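Local atomic coordinates of beta-glucuronidase (PDB entry 6U7J), a protein that hydrolyses beta-D-glucuronides as a family 2 glycoside hydrolase of a gut microbe and is thought to reactivate estrogens by freeing them from their glucuronide conjugates. Residues Gly26-Lys31 and Leu139-Gly144; Ile53-Pro58 and Gln68-His73; Phe176-Tyr181 and Arg313-Asp318. One frame throughout, in Å; residues are numbered along the deposited sequence.

Interaction 1: Gly26-Lys31 and Leu139-Gly144; sequences GIWKFK and LTVAVG
Trp-28 lays the far corner of its indole against the branched side chains of Leu-139 and Val-141, which project from a strand two places away in the same antiparallel sheet. The touching is done by the six-membered ring: CH2 of Trp-28 lies 3.7 Å from CD2 of Leu-139, and CZ3 of Trp-28 lies 4.0 Å from CG2 of Val-141. Both methyls come at the ring obliquely. Leu-139 and Val-141 are two residues apart on strand 135-144, so they project on the same side of it and meet neighbouring ring atoms, while Thr-140 between them turns away.

The reach of the indole follows from its first torsion: CG stands anti to the carbonyl carbon (chi1 -64°), and the six-membered ring extends toward the other strand. In Val-141 the methyl used, CG2, is likewise the branch anti to the carbonyl carbon, whereas CG1 lies anti to the backbone N.

The backbones of strands 20-32 and 135-144 do not pair with each other here. Strand 76-85 is hydrogen-bonded to both, and its Tyr-79 and Arg-81 also touch the Trp-28 side chain. Val-57 of strand 53-57 packs on Trp-28 as well, and Ile-107 of strand 104-109 lies against both Leu-139 and Val-141.

All three touching residues are buried, and no hydrogen bond or salt bridge passes between the segments. The one polar atom of the indole, NE1, makes weak hydrogen bonds to the carbonyl oxygens of Leu-24 and Asn-25, back along its own strand. Across the contact, cohesion therefore rests on dispersion and on the exclusion of water from an aromatic ring and two aliphatic side chains, with no directional bond to fix the angle at which they meet.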
loop_
_atom_site.group_PDB
_atom_site.type_symbol
_atom_site.label_atom_id
_atom_site.label_comp_id
_atom_site.label_asym_id
_atom_site.label_seq_id
_atom_site.Cartn_x
_atom_site.Cartn_y
_atom_site.Cartn_z
ATOM N N GLY B 26 -9.496 -6.643 -32.745
ATOM C CA GLY B 26 -8.079 -6.538 -33.014
ATOM C C GLY B 26 -7.564 -5.116 -32.846
ATOM O O GLY B 26 -8.053 -4.335 -32.027
ATOM N N ILE B 27 -6.559 -4.774 -33.643
ATOM C CA ILE B 27 -5.889 -3.486 -33.540
ATOM C C ILE B 27 -6.333 -2.632 -34.723
ATOM O O ILE B 27 -6.219 -3.060 -35.877
ATOM C CB ILE B 27 -4.363 -3.656 -33.517
ATOM C CG1 ILE B 27 -3.950 -4.645 -32.421
ATOM C CG2 ILE B 27 -3.695 -2.332 -33.349
ATOM C CD1 ILE B 27 -4.476 -4.311 -31.052
ATOM N N TRP B 28 -6.863 -1.444 -34.440
ATOM C CA TRP B 28 -7.247 -0.469 -35.453
ATOM C C TRP B 28 -6.244 0.678 -35.477
ATOM O O TRP B 28 -5.445 0.855 -34.553
ATOM C CB TRP B 28 -8.638 0.114 -35.170
ATOM C CG TRP B 28 -9.800 -0.840 -35.210
ATOM C CD1 TRP B 28 -9.851 -2.111 -34.715
ATOM C CD2 TRP B 28 -11.093 -0.567 -35.768
ATOM N NE1 TRP B 28 -11.107 -2.649 -34.933
ATOM C CE2 TRP B 28 -11.884 -1.719 -35.574
ATOM C CE3 TRP B 28 -11.655 0.543 -36.411
ATOM C CZ2 TRP B 28 -13.206 -1.799 -36.008
ATOM C CZ3 TRP B 28 -12.963 0.466 -36.833
ATOM C CH2 TRP B 28 -13.730 -0.699 -36.628
ATOM N N LYS B 29 -6.326 1.496 -36.524
ATOM C CA LYS B 29 -5.582 2.748 -36.560
ATOM C C LYS B 29 -6.438 3.853 -35.959
ATOM O O LYS B 29 -7.668 3.801 -36.007
ATOM C CB LYS B 29 -5.167 3.110 -37.988
ATOM C CG LYS B 29 -4.249 2.079 -38.634
ATOM C CD LYS B 29 -2.995 1.915 -37.778
ATOM C CE LYS B 29 -2.040 0.849 -38.309
ATOM N NZ LYS B 29 -0.691 0.944 -37.655
ATOM N N PHE B 30 -5.773 4.867 -35.406
ATOM C CA PHE B 30 -6.450 5.816 -34.535
ATOM C C PHE B 30 -5.738 7.157 -34.566
ATOM O O PHE B 30 -4.508 7.222 -34.588
ATOM C CB PHE B 30 -6.491 5.250 -33.107
ATOM C CG PHE B 30 -7.064 6.173 -32.063
ATOM C CD1 PHE B 30 -6.307 7.216 -31.529
ATOM C CD2 PHE B 30 -8.333 5.920 -31.534
ATOM C CE1 PHE B 30 -6.833 8.034 -30.533
ATOM C CE2 PHE B 30 -8.857 6.721 -30.532
ATOM C CZ PHE B 30 -8.107 7.780 -30.026
ATOM N N LYS B 31 -6.531 8.220 -34.510
ATOM C CA LYS B 31 -6.027 9.576 -34.441
ATOM C C LYS B 31 -7.092 10.429 -33.771
ATOM O O LYS B 31 -8.287 10.231 -34.010
ATOM C CB LYS B 31 -5.710 10.119 -35.844
ATOM C CG LYS B 31 -5.102 11.503 -35.847
ATOM C CD LYS B 31 -4.366 11.797 -37.162
ATOM C CE LYS B 31 -5.322 11.964 -38.307
ATOM N NZ LYS B 31 -4.593 12.442 -39.526
ATOM N N LEU B 139 -13.062 0.854 -43.361
ATOM C CA LEU B 139 -14.061 1.212 -42.363
ATOM C C LEU B 139 -13.478 2.308 -41.481
ATOM O O LEU B 139 -12.434 2.107 -40.847
ATOM C CB LEU B 139 -14.469 -0.015 -41.533
ATOM C CG LEU B 139 -15.434 0.251 -40.374
ATOM C CD1 LEU B 139 -16.689 0.985 -40.848
ATOM C CD2 LEU B 139 -15.809 -1.048 -39.655
ATOM N N THR B 140 -14.131 3.469 -41.471
ATOM C CA THR B 140 -13.696 4.618 -40.695
ATOM C C THR B 140 -14.814 4.988 -39.738
ATOM O O THR B 140 -15.967 5.122 -40.161
ATOM C CB THR B 140 -13.351 5.816 -41.605
ATOM O OG1 THR B 140 -12.561 5.363 -42.721
ATOM C CG2 THR B 140 -12.578 6.897 -40.813
ATOM N N VAL B 141 -14.477 5.142 -38.455
ATOM C CA VAL B 141 -15.459 5.416 -37.407
ATOM C C VAL B 141 -15.022 6.656 -36.643
ATOM O O VAL B 141 -13.988 6.634 -35.963
ATOM C CB VAL B 141 -15.622 4.236 -36.442
ATOM C CG1 VAL B 141 -16.593 4.613 -35.331
ATOM C CG2 VAL B 141 -16.091 2.984 -37.182
ATOM N N ALA B 142 -15.802 7.729 -36.737
ATOM C CA ALA B 142 -15.601 8.894 -35.885
ATOM C C ALA B 142 -16.347 8.672 -34.576
ATOM O O ALA B 142 -17.516 8.273 -34.589
ATOM C CB ALA B 142 -16.091 10.179 -36.553
ATOM N N VAL B 143 -15.664 8.923 -33.457
ATOM C CA VAL B 143 -16.164 8.653 -32.109
ATOM C C VAL B 143 -16.096 9.958 -31.323
ATOM O O VAL B 143 -15.012 10.535 -31.173
ATOM C CB VAL B 143 -15.345 7.551 -31.410
ATOM C CG1 VAL B 143 -15.824 7.315 -29.961
ATOM C CG2 VAL B 143 -15.384 6.242 -32.209
ATOM N N GLY B 144 -17.237 10.422 -30.827
ATOM C CA GLY B 144 -17.316 11.689 -30.109
ATOM C C GLY B 144 -17.793 11.483 -28.684
ATOM O O GLY B 144 -18.686 10.668 -28.436
#

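Interaction 2: Ile53-Pro58 and Gln68-His73; sequences IDMPVP and QELRDH
Apolar contact joins Ile-53 and Met-55 of strand 53-57 to Leu-70 of the short helix 68-71. One methyl, CD2 of Leu-70, serves both partners: CE of Met-55 lies 4.3 Å from it and CD1 of Ile-53 lies 4.5 Å from it, so the touch is light. The thioether of Met-55 is bent at its last two torsions (chi2 68°, chi3 54°), and its terminal methyl does the touching. Tyr-61 packs on both Met-55 and Leu-70.

No hydrogen bond crosses to the strand; within 68-73, polar bonds gather on Asp-72, the first residue after the helix. Arg-71 grips the Asp-72 carboxylate side-on: NE is 2.8 Å from OD1 of Asp-72, with the oxygen in the guanidinium plane, while NH2 reaches OD2 at 3.1 Å. Gln-68 NE2 adds a nearly straight bond of 2.7 Å to OD2 of Asp-72, on its anti side, whereas Arg-71 NH2 uses the syn side. The remaining nitrogen of Arg-71, NH1, bonds to the Glu-520 carbonyl of a third subunit.

Helix 68-71 lies in the connection between strands 59-60 and 76-85 and packs on strand 53-57 of the beta-sandwich, the jelly-roll-like fold known for family 2 sugar-binding domains.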
loop_
_atom_site.group_PDB
_atom_site.type_symbol
_atom_site.label_atom_id
_atom_site.label_comp_id
_atom_site.label_asym_id
_atom_site.label_seq_id
_atom_site.Cartn_x
_atom_site.Cartn_y
_atom_site.Cartn_z
ATOM N N ILE B 53 -1.817 6.074 -34.588
ATOM C CA ILE B 53 -1.275 5.093 -33.658
ATOM C C ILE B 53 -2.196 3.872 -33.671
ATOM O O ILE B 53 -3.280 3.897 -34.250
ATOM C CB ILE B 53 -1.131 5.652 -32.226
ATOM C CG1 ILE B 53 -2.490 6.072 -31.661
ATOM C CG2 ILE B 53 -0.171 6.837 -32.203
ATOM C CD1 ILE B 53 -2.434 6.493 -30.191
ATOM N N ASP B 54 -1.742 2.795 -33.026
ATOM C CA ASP B 54 -2.567 1.604 -32.830
ATOM C C ASP B 54 -3.513 1.774 -31.649
ATOM O O ASP B 54 -3.174 2.394 -30.635
ATOM C CB ASP B 54 -1.701 0.374 -32.562
ATOM C CG ASP B 54 -0.789 0.054 -33.703
ATOM O OD1 ASP B 54 -1.148 0.361 -34.851
ATOM O OD2 ASP B 54 0.299 -0.507 -33.460
ATOM N N MET B 55 -4.704 1.179 -31.771
ATOM C CA MET B 55 -5.680 1.236 -30.709
ATOM C C MET B 55 -6.485 -0.060 -30.717
ATOM O O MET B 55 -6.996 -0.452 -31.777
ATOM C CB MET B 55 -6.616 2.441 -30.844
ATOM C CG MET B 55 -7.535 2.657 -29.617
ATOM S SD MET B 55 -6.661 3.163 -28.089
ATOM C CE MET B 55 -5.728 4.590 -28.595
ATOM N N PRO B 56 -6.593 -0.744 -29.584
ATOM C CA PRO B 56 -7.365 -1.991 -29.545
ATOM C C PRO B 56 -8.857 -1.723 -29.574
ATOM O O PRO B 56 -9.337 -0.676 -29.127
ATOM C CB PRO B 56 -6.957 -2.631 -28.209
ATOM C CG PRO B 56 -6.526 -1.452 -27.341
ATOM C CD PRO B 56 -5.906 -0.454 -28.306
ATOM N N VAL B 57 -9.590 -2.701 -30.102
ATOM C CA VAL B 57 -11.050 -2.701 -30.125
ATOM C C VAL B 57 -11.496 -4.107 -29.740
ATOM O O VAL B 57 -11.030 -5.080 -30.349
ATOM C CB VAL B 57 -11.598 -2.294 -31.503
ATOM C CG1 VAL B 57 -13.111 -2.515 -31.566
ATOM C CG2 VAL B 57 -11.272 -0.852 -31.804
ATOM N N PRO B 58 -12.376 -4.274 -28.735
ATOM C CA PRO B 58 -13.009 -3.210 -27.954
ATOM C C PRO B 58 -12.152 -2.735 -26.766
ATOM O O PRO B 58 -11.377 -3.526 -26.234
ATOM C CB PRO B 58 -14.294 -3.877 -27.456
ATOM C CG PRO B 58 -13.898 -5.316 -27.289
ATOM C CD PRO B 58 -12.852 -5.612 -28.329
ATOM N N GLN B 68 -1.322 12.537 -21.570
ATOM C CA GLN B 68 -2.422 13.158 -20.835
ATOM C C GLN B 68 -3.443 13.815 -21.772
ATOM O O GLN B 68 -4.650 13.793 -21.493
ATOM C CB GLN B 68 -1.850 14.168 -19.842
ATOM C CG GLN B 68 -2.865 15.076 -19.181
ATOM C CD GLN B 68 -3.056 16.378 -19.941
ATOM O OE1 GLN B 68 -2.095 16.934 -20.487
ATOM N NE2 GLN B 68 -4.304 16.867 -19.994
ATOM N N GLU B 69 -2.990 14.389 -22.888
ATOM C CA GLU B 69 -3.918 15.072 -23.783
ATOM C C GLU B 69 -4.930 14.116 -24.393
ATOM O O GLU B 69 -6.092 14.486 -24.598
ATOM C CB GLU B 69 -3.155 15.808 -24.880
ATOM C CG GLU B 69 -2.537 17.096 -24.394
ATOM C CD GLU B 69 -1.228 17.393 -25.074
ATOM O OE1 GLU B 69 -0.166 17.049 -24.493
ATOM O OE2 GLU B 69 -1.265 17.969 -26.185
ATOM N N LEU B 70 -4.522 12.886 -24.692
ATOM C CA LEU B 70 -5.491 11.917 -25.184
ATOM C C LEU B 70 -6.417 11.439 -24.057
ATOM O O LEU B 70 -7.634 11.330 -24.251
ATOM C CB LEU B 70 -4.769 10.749 -25.853
ATOM C CG LEU B 70 -5.715 9.706 -26.459
ATOM C CD1 LEU B 70 -6.644 10.350 -27.479
ATOM C CD2 LEU B 70 -4.950 8.541 -27.077
ATOM N N ARG B 71 -5.870 11.185 -22.862
ATOM C CA ARG B 71 -6.718 10.792 -21.734
ATOM C C ARG B 71 -7.823 11.815 -21.476
ATOM O O ARG B 71 -8.986 11.441 -21.274
ATOM C CB ARG B 71 -5.868 10.592 -20.472
ATOM C CG ARG B 71 -6.663 10.077 -19.237
ATOM C CD ARG B 71 -5.876 10.306 -17.902
ATOM N NE ARG B 71 -5.742 11.730 -17.586
ATOM C CZ ARG B 71 -4.809 12.278 -16.793
ATOM N NH1 ARG B 71 -3.884 11.531 -16.194
ATOM N NH2 ARG B 71 -4.806 13.595 -16.602
ATOM N N ASP B 72 -7.496 13.106 -21.523
ATOM C CA ASP B 72 -8.419 14.182 -21.187
ATOM C C ASP B 72 -9.104 14.801 -22.412
ATOM O O ASP B 72 -9.694 15.879 -22.296
ATOM C CB ASP B 72 -7.679 15.276 -20.421
ATOM C CG ASP B 72 -7.051 14.768 -19.117
ATOM O OD1 ASP B 72 -7.462 13.698 -18.600
ATOM O OD2 ASP B 72 -6.147 15.462 -18.610
ATOM N N HIS B 73 -9.038 14.148 -23.569
ATOM C CA HIS B 73 -9.543 14.715 -24.821
ATOM C C HIS B 73 -11.038 15.048 -24.748
ATOM O O HIS B 73 -11.850 14.257 -24.258
ATOM C CB HIS B 73 -9.269 13.725 -25.956
ATOM C CG HIS B 73 -9.778 14.159 -27.298
ATOM N ND1 HIS B 73 -9.193 15.169 -28.030
ATOM C CD2 HIS B 73 -10.800 13.690 -28.057
ATOM C CE1 HIS B 73 -9.839 15.314 -29.176
ATOM N NE2 HIS B 73 -10.820 14.428 -29.217
#

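Interaction 3: Phe176-Tyr181 and Arg313-Asp318; sequences FDFFNY and RGKGLD
This is a buried loop-to-loop contact between the sugar-binding domain, which supplies Phe-176-Tyr-181, and the TIM-barrel domain, which supplies Arg-313-Asp-318. It rests on a CH-pi interaction, aliphatic packing and a water bridge, with no direct hydrogen bond between the segments.

The CA of Gly-314 sits over the face of the Tyr-181 ring, 3.7 Å from its centroid and 10° off the ring normal. The opposite face is covered by CD1 of Phe-179, so the ring is sandwiched between the glycine of one domain and a phenylalanine of its own loop. Gly-314 belongs to a type II' turn, closed by a 3.0 Å bond from Gly-316 N to Arg-313 O. Gly-314 has positive phi, and its bare CA can lie directly on the ring.

The aliphatic part of Lys-315 crosses the same tyrosine at a slant, with CG 3.5 Å from both CB and CD2 of Tyr-181. Its chain then bends at chi3 and chi4 (74° and 69°), bringing NZ to a water that lies 2.7 Å from it and donates to Phe-179 O at 2.8 Å. Tyr-342 OH and the Glu-308 carbonyl also bond to NZ, holding the buried ammonium among oxygens. CD2 of Phe-178 is 4.4 Å from NZ of Lys-315, the ring being met obliquely. At the far end of Tyr-181, OH hydrogen-bonds to Asp-63 and Arg-575.

The loop of Tyr-181 lies between strands 171-173 and 183-184, while that of Gly-314 connects strand 297-305 to helix 319-332. Asp-318 is the N-cap of that helix, its OD1 accepting from Leu-321 N, and it also forms a salt bridge with Arg-313 of a second subunit.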
loop_
_atom_site.group_PDB
_atom_site.type_symbol
_atom_site.label_atom_id
_atom_site.label_comp_id
_atom_site.label_asym_id
_atom_site.label_seq_id
_atom_site.Cartn_x
_atom_site.Cartn_y
_atom_site.Cartn_z
ATOM N N PHE B 176 -22.264 13.221 -12.913
ATOM C CA PHE B 176 -22.168 11.825 -12.528
ATOM C C PHE B 176 -20.734 11.505 -12.101
ATOM O O PHE B 176 -19.777 12.199 -12.457
ATOM C CB PHE B 176 -22.626 10.893 -13.660
ATOM C CG PHE B 176 -21.926 11.124 -14.982
ATOM C CD1 PHE B 176 -20.688 10.556 -15.240
ATOM C CD2 PHE B 176 -22.527 11.887 -15.978
ATOM C CE1 PHE B 176 -20.047 10.770 -16.455
ATOM C CE2 PHE B 176 -21.890 12.097 -17.203
ATOM C CZ PHE B 176 -20.661 11.540 -17.444
ATOM N N ASP B 177 -20.612 10.447 -11.304
ATOM C CA ASP B 177 -19.329 10.049 -10.729
ATOM C C ASP B 177 -18.332 9.659 -11.814
ATOM O O ASP B 177 -17.290 10.310 -12.006
ATOM C CB ASP B 177 -19.559 8.866 -9.778
ATOM C CG ASP B 177 -18.689 8.945 -8.533
ATOM O OD1 ASP B 177 -18.781 8.046 -7.658
ATOM O OD2 ASP B 177 -17.891 9.911 -8.446
ATOM N N PHE B 178 -18.686 8.630 -12.579
ATOM C CA PHE B 178 -17.735 7.772 -13.260
ATOM C C PHE B 178 -17.048 8.503 -14.404
ATOM O O PHE B 178 -17.596 9.444 -14.986
ATOM C CB PHE B 178 -18.448 6.510 -13.760
ATOM C CG PHE B 178 -19.706 6.779 -14.583
ATOM C CD1 PHE B 178 -20.941 6.988 -13.960
ATOM C CD2 PHE B 178 -19.657 6.774 -15.987
ATOM C CE1 PHE B 178 -22.093 7.207 -14.710
ATOM C CE2 PHE B 178 -20.804 6.990 -16.754
ATOM C CZ PHE B 178 -22.030 7.204 -16.120
ATOM N N PHE B 179 -15.824 8.060 -14.709
ATOM C CA PHE B 179 -15.007 8.702 -15.733
ATOM C C PHE B 179 -15.682 8.608 -17.106
ATOM O O PHE B 179 -16.227 7.566 -17.478
ATOM C CB PHE B 179 -13.618 8.051 -15.769
ATOM C CG PHE B 179 -12.616 8.810 -16.583
ATOM C CD1 PHE B 179 -12.450 8.534 -17.940
ATOM C CD2 PHE B 179 -11.868 9.814 -16.011
ATOM C CE1 PHE B 179 -11.542 9.243 -18.707
ATOM C CE2 PHE B 179 -10.939 10.542 -16.778
ATOM C CZ PHE B 179 -10.786 10.258 -18.130
ATOM N N ASN B 180 -15.647 9.704 -17.868
ATOM C CA ASN B 180 -16.316 9.738 -19.173
ATOM C C ASN B 180 -15.447 9.073 -20.245
ATOM O O ASN B 180 -14.992 9.706 -21.198
ATOM C CB ASN B 180 -16.682 11.168 -19.560
ATOM C CG ASN B 180 -17.707 11.227 -20.711
ATOM O OD1 ASN B 180 -18.580 10.357 -20.828
ATOM N ND2 ASN B 180 -17.593 12.244 -21.557
ATOM N N TYR B 181 -15.222 7.764 -20.060
ATOM C CA TYR B 181 -14.451 6.971 -21.014
ATOM C C TYR B 181 -15.117 6.982 -22.383
ATOM O O TYR B 181 -16.346 6.939 -22.495
ATOM C CB TYR B 181 -14.341 5.518 -20.564
ATOM C CG TYR B 181 -13.332 5.225 -19.469
ATOM C CD1 TYR B 181 -11.964 5.336 -19.702
ATOM C CD2 TYR B 181 -13.756 4.799 -18.216
ATOM C CE1 TYR B 181 -11.055 5.062 -18.724
ATOM C CE2 TYR B 181 -12.836 4.516 -17.203
ATOM C CZ TYR B 181 -11.492 4.650 -17.472
ATOM O OH TYR B 181 -10.584 4.361 -16.501
ATOM N N ARG B 313 -8.196 -1.004 -20.048
ATOM C CA ARG B 313 -9.161 -0.970 -21.147
ATOM C C ARG B 313 -10.389 -0.103 -20.880
ATOM O O ARG B 313 -11.298 -0.076 -21.721
ATOM C CB ARG B 313 -9.636 -2.389 -21.477
ATOM C CG ARG B 313 -10.440 -3.012 -20.341
ATOM C CD ARG B 313 -10.901 -4.437 -20.606
ATOM N NE ARG B 313 -10.154 -5.122 -21.660
ATOM C CZ ARG B 313 -8.975 -5.706 -21.477
ATOM N NH1 ARG B 313 -8.390 -5.673 -20.288
ATOM N NH2 ARG B 313 -8.385 -6.315 -22.495
ATOM N N GLY B 314 -10.470 0.555 -19.727
ATOM C CA GLY B 314 -11.624 1.398 -19.423
ATOM C C GLY B 314 -12.923 0.608 -19.312
ATOM O O GLY B 314 -13.036 -0.350 -18.535
ATOM N N LYS B 315 -13.924 1.021 -20.091
ATOM C CA LYS B 315 -15.221 0.359 -20.164
ATOM C C LYS B 315 -15.274 -0.729 -21.228
ATOM O O LYS B 315 -16.374 -1.163 -21.595
ATOM C CB LYS B 315 -16.330 1.379 -20.440
ATOM C CG LYS B 315 -16.213 2.670 -19.619
ATOM C CD LYS B 315 -17.523 3.438 -19.625
ATOM C CE LYS B 315 -18.563 2.760 -18.736
ATOM N NZ LYS B 315 -18.210 2.859 -17.283
ATOM N N GLY B 316 -14.130 -1.169 -21.743
ATOM C CA GLY B 316 -14.143 -2.153 -22.817
ATOM C C GLY B 316 -14.547 -3.530 -22.310
ATOM O O GLY B 316 -14.222 -3.923 -21.185
ATOM N N LEU B 317 -15.270 -4.267 -23.161
ATOM C CA LEU B 317 -15.745 -5.597 -22.802
ATOM C C LEU B 317 -14.583 -6.549 -22.569
ATOM O O LEU B 317 -13.609 -6.575 -23.323
ATOM C CB LEU B 317 -16.650 -6.153 -23.898
ATOM C CG LEU B 317 -17.046 -7.631 -23.814
ATOM C CD1 LEU B 317 -17.989 -7.874 -22.638
ATOM C CD2 LEU B 317 -17.674 -8.103 -25.157
ATOM N N ASP B 318 -14.705 -7.348 -21.517
ATOM C CA ASP B 318 -13.652 -8.267 -21.098
ATOM C C ASP B 318 -14.365 -9.484 -20.522
ATOM O O ASP B 318 -14.817 -9.454 -19.376
ATOM C CB ASP B 318 -12.742 -7.612 -20.067
ATOM C CG ASP B 318 -11.555 -8.496 -19.675
ATOM O OD1 ASP B 318 -11.583 -9.726 -19.926
ATOM O OD2 ASP B 318 -10.576 -7.946 -19.116
HETATM O O HOH W 1 -16.742 4.989 -16.622
#

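Interactions 1 and 2 share a sheet: strands 20-32 and 53-57 are neighbours, with Trp-28 N 2.8 Å from Met-55 O and a salt bridge of 2.9 Å between Lys-29 NZ and Asp-54 OD1. Their centres are about 10 Å apart. Interaction 3 lies where this domain meets the barrel, its centre about 13 Å from that of interaction 2, which it touches through Phe-179 CZ, 3.8 Å from Arg-71 O. Interactions 1 and 3 do not touch; their nearest atoms are about 7 Å apart. The Trp-28 side chain lies about 13 Å, and that of Lys-315 about 12 Å, from a bound calcium ion, so neither touches metal. All three contacts also reach a second subunit.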